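Local atomic coordinates of RhCC (Rhodococcus jostii, PDB entry 4U5R), a protein that probably acts as a cofactor-independent oxygenase, a trimeric member of the tautomerase superfamily that can bind magnesium. Residues P1-F6 against E22-I27; M51-G54 against N60-R63; D111-R114 against V119-P122. The protein carries 1 engineered substitution. All coordinates share one frame; numbering follows the deposited sequence.

The three contacts follow one another along the chain, each closing before the next opens. Contact 1 joins strand 2-8 to helix 14-32 close to the centre of the subunit. Contact 2 sets strand 51-53 across the start of strand 61-68; its centre lies about 19 Å from that of contact 1, and the two touch, because strands 2-8 and 61-68 are neighbours in the four-stranded sheet. Contact 3, between strand 113-115 and the loop before helix 126-134, lies on the other side of the chain's centre, about 34 Å from contact 2 between centres. Strands 51-53 and 113-115 each extend a sheet into a different neighbouring subunit, so both flanks serve the trimer.

Contact 1: P1-F6 against E22-I27; sequences PYWEIF and EAITSI
Ile24 on helix 14-32 lies over one face of the Trp3 indole. From its CB the side chain divides. The CG2 branch, anti to the backbone N, settles on the ring with CG2 3.4 Å from Trp3 CE2. This methyl forms a CH-pi contact with the five-membered ring of Trp3, 3.7 Å from its centroid and 21° off the normal. The other branch runs through CG1, which passes 4.1 Å from Trp3 CZ3, to CD1, which rests 3.7 Å from Trp3 CE3 on the benzo half. Beyond the indole, Ile24 CD1 also meets Ile5 CD1 tip to tip at 3.9 Å. This is the helix-on-sheet packing of the beta-alpha-beta unit of the tautomerase superfamily, in which strand 2-8, helix 14-32 and strand 40-46 follow in turn. A branched aliphatic residue suits the helix here because its two arms spread over both rings, while the broad indole spans the gap from the sheet. Trp3 NE1 is hydrogen-bonded to Tyr28 OH, farther along the helix, which is likely to restrain the rotation of the indole. A leucine in place of Trp3 would probably leave Tyr28 without this partner and open a gap beneath Ile24.

Contact 2: M51-G54 against N60-R63; sequences MYVG and NFVR
Strand 51-53, which carries Met51 and Val53 toward Phe61, runs nearly at right angles to strand 61-63, the segment axes approaching to 9.0 Å at an angle of 98°. No hydrogen bond joins the two segments, and side chains bridge the distance. Val53 lays CG2 over the centre of one face of the Phe61 ring, 3.9 Å from the ring centroid and 12° off the normal, a CH-pi contact between side chains that cross at about a right angle. Phe61 has its CG anti to the backbone N (chi1 -172°), the setting in which its face meets this methyl; beta-branched valine suits the strand and offers a compact methyl to it. Met51 comes to the same ring at its edge, where its CE lies 4.0 Å from Phe61 CD2. The thioether is bent at its last torsion and carries CE to 4.0 Å from Arg63 CB, while both SD and CE stand 3.4 Å from Phe61 O. Flexible and unbranched, methionine can fit between ring, backbone and aliphatic stem. The charged end of Arg63 leads away to a salt bridge with Glu102 and a hydrogen bond to His104. Met51, Tyr52 and Val53 pair antiparallel with a strand of the third subunit, so a short beta-hairpin, strands 51-53 and 56-57, both rests on strand 61-68 and extends a sheet across the interface, consistent with trimers of the tautomerase superfamily such as MIF.

Contact 3: D111-R114 against V119-P122; sequences DLWR and VPPP
Val119 begins 119-122 beside Arg114, the two side chains lying alongside each other and pointing the same way. The valine's CG2 sits over one face of the guanidinium, offset toward its rim, 3.5 Å from Arg114 NE and 3.6 Å from Arg114 CZ. Valine suits the place: this methyl can lie on the flat cation while the N-H groups point outward in the plane. Pro120 follows and meets Trp113. Its CG stands 3.4 Å from the centroid of the six-membered ring of Trp113, 4° off the normal, a close CH-pi contact, with CB 3.5 Å from Trp113 CZ3. Proline's rigid ring presents these carbons as a unit to the large indole, which is also hydrogen-bonded through NE1 to Glu102 of the second subunit and meets the Tyr38 ring edge-to-face. Pro120 CD in turn lies 3.4 Å from Trp113 O. Pro121 turns away from 111-114 and packs on helix 126-134, carrying the chain toward the C-terminal helices. In 111-114, a bend at chi2 (-73°) helps to bring the head of Arg114 back to its own strand, where NH1 donates to Trp113 O at 3.0 Å from above the carbonyl plane. With NH1 of the guanidinium bonded to the carbonyl oxygen of Trp113, the segments meet mainly by carbon lying over pi faces, so shape and dispersion probably carry most of the contact.

Contact 1: P1-F6 against E22-I27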
loop_
_atom_site.group_PDB
_atom_site.type_symbol
_atom_site.label_atom_id
_atom_site.label_comp_id
_atom_site.label_asym_id
_atom_site.label_seq_id
_atom_site.Cartn_x
_atom_site.Cartn_y
_atom_site.Cartn_z
ATOM N N PRO B 1 -12.534 5.152 2.300
ATOM C CA PRO B 1 -11.448 4.433 2.969
ATOM C C PRO B 1 -11.144 3.121 2.272
ATOM O O PRO B 1 -12.030 2.466 1.723
ATOM C CB PRO B 1 -11.997 4.198 4.379
ATOM C CG PRO B 1 -13.049 5.250 4.545
ATOM C CD PRO B 1 -13.666 5.393 3.204
ATOM N N TYR B 2 -9.880 2.744 2.314
ATOM C CA TYR B 2 -9.423 1.543 1.639
ATOM C C TYR B 2 -8.789 0.606 2.648
ATOM O O TYR B 2 -7.700 0.886 3.128
ATOM C CB TYR B 2 -8.431 1.948 0.553
ATOM C CG TYR B 2 -7.675 0.841 -0.110
ATOM C CD1 TYR B 2 -8.263 0.083 -1.113
ATOM C CD2 TYR B 2 -6.346 0.597 0.214
ATOM C CE1 TYR B 2 -7.544 -0.918 -1.755
ATOM C CE2 TYR B 2 -5.625 -0.404 -0.410
ATOM C CZ TYR B 2 -6.239 -1.159 -1.397
ATOM O OH TYR B 2 -5.547 -2.150 -2.054
ATOM N N TRP B 3 -9.470 -0.492 2.976
ATOM C CA TRP B 3 -8.968 -1.431 3.984
ATOM C C TRP B 3 -8.489 -2.738 3.379
ATOM O O TRP B 3 -9.157 -3.325 2.525
ATOM C CB TRP B 3 -10.049 -1.769 5.011
ATOM C CG TRP B 3 -10.397 -0.714 5.997
ATOM C CD1 TRP B 3 -10.849 0.555 5.739
ATOM C CD2 TRP B 3 -10.394 -0.862 7.415
ATOM N NE1 TRP B 3 -11.090 1.214 6.923
ATOM C CE2 TRP B 3 -10.821 0.363 7.964
ATOM C CE3 TRP B 3 -10.040 -1.906 8.276
ATOM C CZ2 TRP B 3 -10.921 0.571 9.342
ATOM C CZ3 TRP B 3 -10.148 -1.702 9.650
ATOM C CH2 TRP B 3 -10.571 -0.467 10.165
ATOM N N GLU B 4 -7.340 -3.200 3.852
ATOM C CA GLU B 4 -6.857 -4.531 3.546
ATOM C C GLU B 4 -6.790 -5.338 4.818
ATOM O O GLU B 4 -6.157 -4.906 5.770
ATOM C CB GLU B 4 -5.477 -4.473 2.936
ATOM C CG GLU B 4 -5.403 -3.926 1.543
ATOM C CD GLU B 4 -3.961 -3.783 1.115
ATOM O OE1 GLU B 4 -3.230 -2.997 1.759
ATOM O OE2 GLU B 4 -3.544 -4.493 0.180
ATOM N N ILE B 5 -7.408 -6.515 4.829
ATOM C CA ILE B 5 -7.313 -7.393 5.983
ATOM C C ILE B 5 -6.733 -8.732 5.559
ATOM O O ILE B 5 -7.353 -9.489 4.819
ATOM C CB ILE B 5 -8.696 -7.556 6.661
ATOM C CG1 ILE B 5 -9.221 -6.168 7.057
ATOM C CG2 ILE B 5 -8.602 -8.476 7.873
ATOM C CD1 ILE B 5 -10.569 -6.159 7.742
ATOM N N PHE B 6 -5.506 -8.981 5.994
ATOM C CA PHE B 6 -4.776 -10.201 5.678
ATOM C C PHE B 6 -4.972 -11.208 6.793
ATOM O O PHE B 6 -4.564 -10.954 7.916
ATOM C CB PHE B 6 -3.283 -9.902 5.517
ATOM C CG PHE B 6 -2.959 -8.962 4.395
ATOM C CD1 PHE B 6 -2.707 -9.450 3.125
ATOM C CD2 PHE B 6 -2.844 -7.595 4.626
ATOM C CE1 PHE B 6 -2.371 -8.592 2.094
ATOM C CE2 PHE B 6 -2.518 -6.729 3.597
ATOM C CZ PHE B 6 -2.289 -7.226 2.327
ATOM N N GLU B 22 -19.408 -4.398 7.543
ATOM C CA GLU B 22 -20.498 -3.538 7.986
ATOM C C GLU B 22 -20.075 -2.701 9.207
ATOM O O GLU B 22 -20.353 -1.495 9.282
ATOM C CB GLU B 22 -21.738 -4.385 8.302
ATOM C CG GLU B 22 -22.842 -3.623 8.983
ATOM C CD GLU B 22 -23.407 -2.521 8.115
ATOM O OE1 GLU B 22 -23.293 -2.623 6.874
ATOM O OE2 GLU B 22 -23.969 -1.555 8.679
ATOM N N ALA B 23 -19.385 -3.331 10.152
ATOM C CA ALA B 23 -18.934 -2.614 11.339
ATOM C C ALA B 23 -17.924 -1.528 10.995
ATOM O O ALA B 23 -17.973 -0.418 11.534
ATOM C CB ALA B 23 -18.339 -3.589 12.350
ATOM N N ILE B 24 -17.007 -1.861 10.092
ATOM C CA ILE B 24 -16.002 -0.916 9.624
ATOM C C ILE B 24 -16.672 0.248 8.884
ATOM O O ILE B 24 -16.376 1.410 9.158
ATOM C CB ILE B 24 -14.979 -1.621 8.718
ATOM C CG1 ILE B 24 -14.112 -2.557 9.563
ATOM C CG2 ILE B 24 -14.124 -0.600 7.978
ATOM C CD1 ILE B 24 -13.338 -3.561 8.750
ATOM N N THR B 25 -17.616 -0.077 8.000
ATOM C CA THR B 25 -18.405 0.941 7.307
ATOM C C THR B 25 -19.124 1.857 8.294
ATOM O O THR B 25 -19.163 3.077 8.104
ATOM C CB THR B 25 -19.436 0.283 6.374
ATOM O OG1 THR B 25 -18.747 -0.488 5.386
ATOM C CG2 THR B 25 -20.318 1.333 5.674
ATOM N N SER B 26 -19.679 1.279 9.360
ATOM C CA SER B 26 -20.408 2.091 10.344
ATOM C C SER B 26 -19.540 3.190 11.004
ATOM O O SER B 26 -20.047 4.259 11.343
ATOM C CB SER B 26 -21.027 1.190 11.418
ATOM O OG SER B 26 -20.061 0.775 12.369
ATOM N N ILE B 27 -18.237 2.944 11.167
ATOM C CA ILE B 27 -17.322 3.992 11.629
ATOM C C ILE B 27 -17.476 5.289 10.834
ATOM O O ILE B 27 -17.629 6.374 11.403
ATOM C CB ILE B 27 -15.837 3.560 11.538
ATOM C CG1 ILE B 27 -15.564 2.332 12.411
ATOM C CG2 ILE B 27 -14.931 4.702 11.968
ATOM C CD1 ILE B 27 -14.128 1.810 12.311
#

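Contact 2: M51-G54 against N60-R63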
loop_
_atom_site.group_PDB
_atom_site.type_symbol
_atom_site.label_atom_id
_atom_site.label_comp_id
_atom_site.label_asym_id
_atom_site.label_seq_id
_atom_site.Cartn_x
_atom_site.Cartn_y
_atom_site.Cartn_z
ATOM N N MET B 51 2.930 -15.693 6.024
ATOM C CA MET B 51 3.013 -14.514 6.881
ATOM C C MET B 51 4.084 -14.762 7.925
ATOM O O MET B 51 3.913 -15.624 8.787
ATOM C CB MET B 51 1.678 -14.204 7.574
ATOM C CG MET B 51 0.471 -14.033 6.648
ATOM S SD MET B 51 -1.089 -13.625 7.492
ATOM C CE MET B 51 -0.889 -11.873 7.835
ATOM N N TYR B 52 5.185 -14.016 7.841
ATOM C CA TYR B 52 6.318 -14.211 8.742
ATOM C C TYR B 52 6.454 -13.026 9.686
ATOM O O TYR B 52 6.614 -11.891 9.249
ATOM C CB TYR B 52 7.612 -14.438 7.939
ATOM C CG TYR B 52 7.648 -15.826 7.359
ATOM C CD1 TYR B 52 6.827 -16.164 6.295
ATOM C CD2 TYR B 52 8.445 -16.818 7.921
ATOM C CE1 TYR B 52 6.811 -17.432 5.782
ATOM C CE2 TYR B 52 8.432 -18.109 7.413
ATOM C CZ TYR B 52 7.606 -18.404 6.340
ATOM O OH TYR B 52 7.575 -19.673 5.809
ATOM N N VAL B 53 6.378 -13.315 10.985
ATOM C CA VAL B 53 6.416 -12.297 12.017
ATOM C C VAL B 53 7.668 -12.547 12.851
ATOM O O VAL B 53 7.831 -13.641 13.398
ATOM C CB VAL B 53 5.146 -12.344 12.905
ATOM C CG1 VAL B 53 5.276 -11.363 14.080
ATOM C CG2 VAL B 53 3.897 -12.067 12.071
ATOM N N GLY B 54 8.558 -11.558 12.926
ATOM C CA GLY B 54 9.806 -11.730 13.646
ATOM C C GLY B 54 10.643 -12.879 13.106
ATOM O O GLY B 54 11.386 -13.528 13.842
ATOM N N ASN B 60 -1.408 -17.472 12.861
ATOM C CA ASN B 60 -2.478 -17.003 13.733
ATOM C C ASN B 60 -2.445 -15.475 13.807
ATOM O O ASN B 60 -2.787 -14.860 14.818
ATOM C CB ASN B 60 -2.346 -17.638 15.124
ATOM C CG ASN B 60 -3.574 -17.420 15.997
ATOM O OD1 ASN B 60 -4.706 -17.649 15.574
ATOM N ND2 ASN B 60 -3.352 -16.940 17.215
ATOM N N PHE B 61 -2.069 -14.859 12.691
ATOM C CA PHE B 61 -1.826 -13.427 12.695
ATOM C C PHE B 61 -2.660 -12.711 11.635
ATOM O O PHE B 61 -2.674 -13.115 10.468
ATOM C CB PHE B 61 -0.327 -13.174 12.487
ATOM C CG PHE B 61 0.089 -11.736 12.664
ATOM C CD1 PHE B 61 0.366 -11.223 13.921
ATOM C CD2 PHE B 61 0.228 -10.905 11.565
ATOM C CE1 PHE B 61 0.756 -9.892 14.083
ATOM C CE2 PHE B 61 0.620 -9.582 11.720
ATOM C CZ PHE B 61 0.879 -9.077 12.976
ATOM N N VAL B 62 -3.368 -11.665 12.061
ATOM C CA VAL B 62 -4.161 -10.838 11.158
ATOM C C VAL B 62 -3.493 -9.468 11.007
ATOM O O VAL B 62 -3.299 -8.745 11.984
ATOM C CB VAL B 62 -5.619 -10.684 11.667
ATOM C CG1 VAL B 62 -6.399 -9.745 10.743
ATOM C CG2 VAL B 62 -6.302 -12.051 11.759
ATOM N N ARG B 63 -3.122 -9.111 9.784
ATOM C CA ARG B 63 -2.504 -7.807 9.525
ATOM C C ARG B 63 -3.474 -6.901 8.775
ATOM O O ARG B 63 -3.979 -7.280 7.715
ATOM C CB ARG B 63 -1.196 -7.994 8.733
ATOM C CG ARG B 63 -0.281 -6.765 8.655
ATOM C CD ARG B 63 0.045 -6.264 10.056
ATOM N NE ARG B 63 1.087 -5.245 10.032
ATOM C CZ ARG B 63 0.891 -3.939 9.876
ATOM N NH1 ARG B 63 -0.330 -3.438 9.676
ATOM N NH2 ARG B 63 1.947 -3.134 9.891
#

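Contact 3: D111-R114 against V119-P122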
loop_
_atom_site.group_PDB
_atom_site.type_symbol
_atom_site.label_atom_id
_atom_site.label_comp_id
_atom_site.label_asym_id
_atom_site.label_seq_id
_atom_site.Cartn_x
_atom_site.Cartn_y
_atom_site.Cartn_z
ATOM N N ASP B 111 -7.175 14.529 -3.836
ATOM C CA ASP B 111 -7.399 14.927 -5.222
ATOM C C ASP B 111 -6.851 13.913 -6.224
ATOM O O ASP B 111 -6.955 14.112 -7.431
ATOM C CB ASP B 111 -6.788 16.313 -5.483
ATOM C CG ASP B 111 -5.274 16.357 -5.273
ATOM O OD1 ASP B 111 -4.685 15.412 -4.705
ATOM O OD2 ASP B 111 -4.663 17.373 -5.672
ATOM N N LEU B 112 -6.289 12.816 -5.729
ATOM C CA LEU B 112 -5.762 11.780 -6.625
ATOM C C LEU B 112 -6.609 10.522 -6.508
ATOM O O LEU B 112 -6.099 9.429 -6.316
ATOM C CB LEU B 112 -4.291 11.474 -6.322
ATOM C CG LEU B 112 -3.306 12.614 -6.586
ATOM C CD1 LEU B 112 -1.885 12.169 -6.283
ATOM C CD2 LEU B 112 -3.425 13.060 -8.034
ATOM N N TRP B 113 -7.913 10.698 -6.673
ATOM C CA TRP B 113 -8.889 9.695 -6.293
ATOM C C TRP B 113 -10.130 9.861 -7.151
ATOM O O TRP B 113 -10.663 10.952 -7.255
ATOM C CB TRP B 113 -9.208 9.847 -4.800
ATOM C CG TRP B 113 -10.407 9.088 -4.312
ATOM C CD1 TRP B 113 -10.760 7.798 -4.619
ATOM C CD2 TRP B 113 -11.417 9.576 -3.421
ATOM N NE1 TRP B 113 -11.917 7.457 -3.960
ATOM C CE2 TRP B 113 -12.340 8.532 -3.222
ATOM C CE3 TRP B 113 -11.623 10.797 -2.769
ATOM C CZ2 TRP B 113 -13.467 8.674 -2.409
ATOM C CZ3 TRP B 113 -12.739 10.936 -1.963
ATOM C CH2 TRP B 113 -13.644 9.879 -1.785
ATOM N N ARG B 114 -10.581 8.786 -7.786
ATOM C CA ARG B 114 -11.817 8.834 -8.545
ATOM C C ARG B 114 -12.618 7.599 -8.188
ATOM O O ARG B 114 -12.050 6.533 -7.933
ATOM C CB ARG B 114 -11.553 8.878 -10.062
ATOM C CG ARG B 114 -10.685 10.044 -10.541
ATOM C CD ARG B 114 -11.481 11.343 -10.485
ATOM N NE ARG B 114 -10.762 12.477 -11.057
ATOM C CZ ARG B 114 -10.024 13.337 -10.358
ATOM N NH1 ARG B 114 -9.869 13.199 -9.039
ATOM N NH2 ARG B 114 -9.420 14.341 -10.990
ATOM N N VAL B 119 -15.083 12.567 -10.031
ATOM C CA VAL B 119 -14.490 13.321 -8.932
ATOM C C VAL B 119 -15.441 13.274 -7.747
ATOM O O VAL B 119 -16.571 13.743 -7.849
ATOM C CB VAL B 119 -14.238 14.795 -9.329
ATOM C CG1 VAL B 119 -13.743 15.615 -8.130
ATOM C CG2 VAL B 119 -13.271 14.885 -10.502
ATOM N N PRO B 120 -15.001 12.695 -6.621
ATOM C CA PRO B 120 -15.877 12.752 -5.448
ATOM C C PRO B 120 -16.148 14.193 -5.006
ATOM O O PRO B 120 -15.285 15.054 -5.149
ATOM C CB PRO B 120 -15.087 11.970 -4.388
ATOM C CG PRO B 120 -14.235 11.029 -5.205
ATOM C CD PRO B 120 -13.811 11.856 -6.374
ATOM N N PRO B 121 -17.358 14.456 -4.502
ATOM C CA PRO B 121 -17.727 15.839 -4.158
ATOM C C PRO B 121 -17.031 16.336 -2.891
ATOM O O PRO B 121 -16.452 15.538 -2.165
ATOM C CB PRO B 121 -19.244 15.756 -3.958
ATOM C CG PRO B 121 -19.507 14.328 -3.650
ATOM C CD PRO B 121 -18.509 13.546 -4.444
ATOM N N PRO B 122 -17.063 17.654 -2.642
ATOM C CA PRO B 122 -16.380 18.156 -1.447
ATOM C C PRO B 122 -16.982 17.603 -0.160
ATOM O O PRO B 122 -18.179 17.312 -0.119
ATOM C CB PRO B 122 -16.591 19.675 -1.537
ATOM C CG PRO B 122 -16.849 19.936 -2.980
ATOM C CD PRO B 122 -17.636 18.750 -3.444
#